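Local coordinates for phenylacetic acid degradation protein PaaI (Thermus thermophilus HB8, PDB 1WLU) that probably hydrolyses acyl-coenzyme A thioesters as a hot dog fold thioesterase of the phenylacetic acid degradation pathway, and binds coenzyme A, at residues V87-E99 and K105-L117. Sequence-based numbering, arbitrary orientation.
Sequences VNLSRRTATYRVE and KLVALFTGTVFRL
Thr93-Glu99 and Leu109-Phe115 are paired across an antiparallel beta hairpin in the sheet of the hot dog fold, the strand axes running at 157°. Reciprocal N-H...O bonds at Ala94-Val114, Tyr96-Gly112 and Val98-Phe110 fix the register; Gly112 N donates to Tyr96 O at 3.0 Å. In the non-hydrogen-bonded pair between the first two, Thr95 OG1 and Thr113 OG1 share a hydrogen bond of 2.8 Å in which either could be the donor. Both hydroxyls lie anti to their own carbonyl carbons (chi1 -61° and -67°), which turns them toward each other. On the other face, Val98 and Phe110 lie side by side, with Val98 CG2 3.6 Å from Phe110 CD1.

At the hairpin's open end, two arginines tie the 90-92 turn to the last strand. Arg92, bent at chi2 and chi3, folds back so that NE and NH2 both grip Arg116 O, at 3.1 and 3.0 Å; the oxygen lies in the guanidinium plane, and Phe115 CE2 sits over one face of that group. Reaching the other way, Arg116 NH1 gives an in-plane bond to Ser90 O (2.8 Å), while Leu89 CD1 lies 3.5 Å above its guanidinium plane. Ser90, Arg91 and Arg92 belong to the site where this protein binds coenzyme A, not occupied by it here; the Arg116 NH1 bond holds the Ser90 carbonyl, and the paired Arg92 bonds hold that residue's side chain.

Within the sheet, strand 79-89 flanks the hairpin beside 93-102, and strand 61-70 beside 105-116. The face bearing Tyr96, Phe110 and Val114 packs on helix 40-56, where the Phe110 ring meets those of Tyr44 and Phe51. From the face bearing Thr95 and Arg97, these two residues reach Phe71 and Arg97 of the second subunit.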
loop_
_atom_site.group_PDB
_atom_site.type_symbol
_atom_site.label_atom_id
_atom_site.label_comp_id
_atom_site.label_asym_id
_atom_site.label_seq_id
_atom_site.Cartn_x
_atom_site.Cartn_y
_atom_site.Cartn_z
ATOM N N VAL A 87 14.895 5.628 1.112
ATOM C CA VAL A 87 14.221 6.128 2.310
ATOM C C VAL A 87 14.765 5.441 3.561
ATOM O O VAL A 87 14.937 6.070 4.607
ATOM C CB VAL A 87 12.688 5.883 2.215
ATOM C CG1 VAL A 87 12.005 6.310 3.501
ATOM C CG2 VAL A 87 12.112 6.653 1.031
ATOM N N ASN A 88 15.030 4.146 3.450
ATOM C CA ASN A 88 15.562 3.376 4.565
ATOM C C ASN A 88 16.371 2.199 4.060
ATOM O O ASN A 88 15.976 1.525 3.109
ATOM C CB ASN A 88 14.436 2.833 5.445
ATOM C CG ASN A 88 14.956 1.940 6.557
ATOM O OD1 ASN A 88 15.467 2.425 7.565
ATOM N ND2 ASN A 88 14.851 0.630 6.365
ATOM N N LEU A 89 17.510 1.959 4.699
ATOM C CA LEU A 89 18.357 0.833 4.343
ATOM C C LEU A 89 18.628 0.032 5.612
ATOM O O LEU A 89 19.315 0.503 6.521
ATOM C CB LEU A 89 19.680 1.308 3.737
ATOM C CG LEU A 89 20.648 0.202 3.300
ATOM C CD1 LEU A 89 19.994 -0.674 2.242
ATOM C CD2 LEU A 89 21.928 0.822 2.756
ATOM N N SER A 90 18.058 -1.165 5.681
ATOM C CA SER A 90 18.251 -2.043 6.828
ATOM C C SER A 90 19.073 -3.241 6.371
ATOM O O SER A 90 19.402 -3.359 5.193
ATOM C CB SER A 90 16.904 -2.509 7.388
ATOM O OG SER A 90 16.209 -1.434 8.001
ATOM N N ARG A 91 19.405 -4.128 7.302
ATOM C CA ARG A 91 20.204 -5.298 6.971
ATOM C C ARG A 91 19.558 -6.228 5.945
ATOM O O ARG A 91 20.206 -6.630 4.977
ATOM C CB ARG A 91 20.532 -6.084 8.245
ATOM C CG ARG A 91 21.319 -7.367 8.007
ATOM C CD ARG A 91 21.791 -7.967 9.326
ATOM N NE ARG A 91 22.414 -9.277 9.153
ATOM C CZ ARG A 91 21.751 -10.386 8.840
ATOM N NH1 ARG A 91 20.437 -10.351 8.665
ATOM N NH2 ARG A 91 22.401 -11.534 8.706
ATOM N N ARG A 92 18.286 -6.562 6.142
ATOM C CA ARG A 92 17.609 -7.474 5.224
ATOM C C ARG A 92 16.494 -6.873 4.372
ATOM O O ARG A 92 15.892 -7.574 3.559
ATOM C CB ARG A 92 17.055 -8.680 5.993
ATOM C CG ARG A 92 18.113 -9.489 6.742
ATOM C CD ARG A 92 19.317 -9.804 5.860
ATOM N NE ARG A 92 18.966 -10.562 4.661
ATOM C CZ ARG A 92 18.568 -11.831 4.662
ATOM N NH1 ARG A 92 18.464 -12.497 5.804
ATOM N NH2 ARG A 92 18.280 -12.435 3.518
ATOM N N THR A 93 16.220 -5.586 4.554
ATOM C CA THR A 93 15.182 -4.915 3.775
ATOM C C THR A 93 15.579 -3.466 3.522
ATOM O O THR A 93 16.436 -2.919 4.211
ATOM C CB THR A 93 13.817 -4.919 4.507
ATOM O OG1 THR A 93 13.959 -4.298 5.788
ATOM C CG2 THR A 93 13.300 -6.343 4.682
ATOM N N ALA A 94 14.961 -2.852 2.520
ATOM C CA ALA A 94 15.234 -1.460 2.183
ATOM C C ALA A 94 13.988 -0.887 1.523
ATOM O O ALA A 94 13.229 -1.613 0.880
ATOM C CB ALA A 94 16.436 -1.358 1.239
ATOM N N THR A 95 13.777 0.415 1.687
ATOM C CA THR A 95 12.606 1.071 1.128
ATOM C C THR A 95 13.001 2.285 0.297
ATOM O O THR A 95 13.914 3.031 0.660
ATOM C CB THR A 95 11.643 1.484 2.261
ATOM O OG1 THR A 95 11.217 0.307 2.958
ATOM C CG2 THR A 95 10.423 2.212 1.705
ATOM N N TYR A 96 12.304 2.464 -0.823
ATOM C CA TYR A 96 12.573 3.558 -1.746
ATOM C C TYR A 96 11.314 4.297 -2.157
ATOM O O TYR A 96 10.231 3.713 -2.222
ATOM C CB TYR A 96 13.250 3.017 -3.015
ATOM C CG TYR A 96 14.556 2.322 -2.739
ATOM C CD1 TYR A 96 14.585 1.049 -2.168
ATOM C CD2 TYR A 96 15.765 2.987 -2.930
ATOM C CE1 TYR A 96 15.784 0.464 -1.776
ATOM C CE2 TYR A 96 16.972 2.411 -2.541
ATOM C CZ TYR A 96 16.970 1.156 -1.959
ATOM O OH TYR A 96 18.149 0.611 -1.505
ATOM N N ARG A 97 11.472 5.588 -2.425
ATOM C CA ARG A 97 10.380 6.423 -2.902
ATOM C C ARG A 97 10.721 6.743 -4.348
ATOM O O ARG A 97 11.852 7.126 -4.654
ATOM C CB ARG A 97 10.276 7.730 -2.113
ATOM C CG ARG A 97 9.493 8.804 -2.873
ATOM C CD ARG A 97 9.147 10.021 -2.033
ATOM N NE ARG A 97 10.304 10.602 -1.361
ATOM C CZ ARG A 97 10.609 10.394 -0.083
ATOM N NH1 ARG A 97 9.840 9.616 0.670
ATOM N NH2 ARG A 97 11.683 10.968 0.442
ATOM N N VAL A 98 9.751 6.577 -5.237
ATOM C CA VAL A 98 9.973 6.861 -6.644
ATOM C C VAL A 98 8.932 7.838 -7.163
ATOM O O VAL A 98 7.739 7.530 -7.208
ATOM C CB VAL A 98 9.921 5.572 -7.497
ATOM C CG1 VAL A 98 10.279 5.894 -8.943
ATOM C CG2 VAL A 98 10.886 4.533 -6.939
ATOM N N GLU A 99 9.385 9.027 -7.537
ATOM C CA GLU A 99 8.491 10.038 -8.075
ATOM C C GLU A 99 8.441 9.911 -9.591
ATOM O O GLU A 99 9.479 9.862 -10.253
ATOM C CB GLU A 99 8.976 11.436 -7.683
ATOM C CG GLU A 99 8.686 11.795 -6.233
ATOM C CD GLU A 99 9.214 13.162 -5.848
ATOM O OE1 GLU A 99 9.385 14.009 -6.749
ATOM O OE2 GLU A 99 9.444 13.391 -4.641
ATOM N N LYS A 105 5.563 17.931 -13.674
ATOM C CA LYS A 105 4.407 17.598 -12.845
ATOM C C LYS A 105 4.531 16.196 -12.259
ATOM O O LYS A 105 5.009 15.281 -12.928
ATOM C CB LYS A 105 3.123 17.681 -13.674
ATOM C CG LYS A 105 2.865 19.044 -14.304
ATOM C CD LYS A 105 2.645 20.116 -13.250
ATOM C CE LYS A 105 2.354 21.465 -13.890
ATOM N NZ LYS A 105 1.141 21.417 -14.751
ATOM N N LEU A 106 4.102 16.031 -11.010
ATOM C CA LEU A 106 4.153 14.722 -10.361
ATOM C C LEU A 106 2.940 13.924 -10.830
ATOM O O LEU A 106 1.809 14.178 -10.412
ATOM C CB LEU A 106 4.132 14.866 -8.838
ATOM C CG LEU A 106 4.309 13.568 -8.042
ATOM C CD1 LEU A 106 5.697 12.984 -8.288
ATOM C CD2 LEU A 106 4.117 13.852 -6.561
ATOM N N VAL A 107 3.198 12.962 -11.705
ATOM C CA VAL A 107 2.168 12.112 -12.294
ATOM C C VAL A 107 1.749 10.956 -11.388
ATOM O O VAL A 107 0.591 10.533 -11.401
ATOM C CB VAL A 107 2.669 11.540 -13.646
ATOM C CG1 VAL A 107 1.667 10.549 -14.215
ATOM C CG2 VAL A 107 2.902 12.680 -14.628
ATOM N N ALA A 108 2.694 10.447 -10.605
ATOM C CA ALA A 108 2.420 9.333 -9.704
ATOM C C ALA A 108 3.514 9.217 -8.658
ATOM O O ALA A 108 4.604 9.768 -8.820
ATOM C CB ALA A 108 2.319 8.027 -10.497
ATOM N N LEU A 109 3.205 8.502 -7.583
ATOM C CA LEU A 109 4.151 8.276 -6.497
ATOM C C LEU A 109 4.202 6.781 -6.222
ATOM O O LEU A 109 3.172 6.145 -5.992
ATOM C CB LEU A 109 3.705 9.007 -5.229
ATOM C CG LEU A 109 4.586 8.769 -3.997
ATOM C CD1 LEU A 109 5.953 9.396 -4.219
ATOM C CD2 LEU A 109 3.922 9.367 -2.765
ATOM N N PHE A 110 5.409 6.232 -6.239
ATOM C CA PHE A 110 5.638 4.812 -6.004
ATOM C C PHE A 110 6.437 4.664 -4.712
ATOM O O PHE A 110 7.385 5.406 -4.467
ATOM C CB PHE A 110 6.392 4.248 -7.225
ATOM C CG PHE A 110 6.885 2.831 -7.077
ATOM C CD1 PHE A 110 7.947 2.526 -6.228
ATOM C CD2 PHE A 110 6.352 1.816 -7.871
ATOM C CE1 PHE A 110 8.475 1.235 -6.179
ATOM C CE2 PHE A 110 6.875 0.523 -7.827
ATOM C CZ PHE A 110 7.939 0.236 -6.982
ATOM N N THR A 111 6.019 3.724 -3.874
ATOM C CA THR A 111 6.691 3.458 -2.609
ATOM C C THR A 111 6.927 1.953 -2.588
ATOM O O THR A 111 5.981 1.179 -2.695
ATOM C CB THR A 111 5.798 3.850 -1.414
ATOM O OG1 THR A 111 5.306 5.184 -1.600
ATOM C CG2 THR A 111 6.593 3.788 -0.115
ATOM N N GLY A 112 8.178 1.527 -2.456
ATOM C CA GLY A 112 8.440 0.100 -2.463
ATOM C C GLY A 112 9.492 -0.383 -1.493
ATOM O O GLY A 112 10.429 0.341 -1.160
ATOM N N THR A 113 9.324 -1.619 -1.035
ATOM C CA THR A 113 10.259 -2.231 -0.106
ATOM C C THR A 113 10.785 -3.525 -0.700
ATOM O O THR A 113 10.025 -4.316 -1.262
ATOM C CB THR A 113 9.580 -2.524 1.240
ATOM O OG1 THR A 113 9.251 -1.282 1.873
ATOM C CG2 THR A 113 10.503 -3.327 2.151
ATOM N N VAL A 114 12.093 -3.726 -0.585
ATOM C CA VAL A 114 12.734 -4.928 -1.099
ATOM C C VAL A 114 13.272 -5.786 0.027
ATOM O O VAL A 114 13.439 -5.330 1.163
ATOM C CB VAL A 114 13.956 -4.614 -2.008
ATOM C CG1 VAL A 114 13.524 -3.882 -3.253
ATOM C CG2 VAL A 114 14.992 -3.804 -1.229
ATOM N N PHE A 115 13.539 -7.041 -0.312
ATOM C CA PHE A 115 14.135 -7.989 0.607
ATOM C C PHE A 115 15.553 -8.122 0.062
ATOM O O PHE A 115 15.740 -8.364 -1.132
ATOM C CB PHE A 115 13.410 -9.335 0.544
ATOM C CG PHE A 115 14.035 -10.397 1.404
ATOM C CD1 PHE A 115 14.939 -11.306 0.863
ATOM C CD2 PHE A 115 13.736 -10.475 2.759
ATOM C CE1 PHE A 115 15.537 -12.279 1.665
ATOM C CE2 PHE A 115 14.327 -11.443 3.568
ATOM C CZ PHE A 115 15.229 -12.346 3.019
ATOM N N ARG A 116 16.546 -7.927 0.923
ATOM C CA ARG A 116 17.939 -8.020 0.499
ATOM C C ARG A 116 18.412 -9.461 0.606
ATOM O O ARG A 116 18.407 -10.049 1.687
ATOM C CB ARG A 116 18.804 -7.099 1.361
ATOM C CG ARG A 116 18.298 -5.660 1.392
ATOM C CD ARG A 116 19.221 -4.765 2.193
ATOM N NE ARG A 116 20.499 -4.569 1.514
ATOM C CZ ARG A 116 21.580 -4.056 2.090
ATOM N NH1 ARG A 116 21.546 -3.685 3.363
ATOM N NH2 ARG A 116 22.697 -3.909 1.390
ATOM N N LEU A 117 18.811 -10.023 -0.531
ATOM C CA LEU A 117 19.267 -11.408 -0.599
ATOM C C LEU A 117 20.675 -11.593 -0.041
ATOM O O LEU A 117 21.365 -10.579 0.185
ATOM C CB LEU A 117 19.227 -11.888 -2.051
ATOM C CG LEU A 117 17.888 -11.746 -2.783
ATOM C CD1 LEU A 117 18.070 -12.092 -4.253
ATOM C CD2 LEU A 117 16.847 -12.649 -2.138
#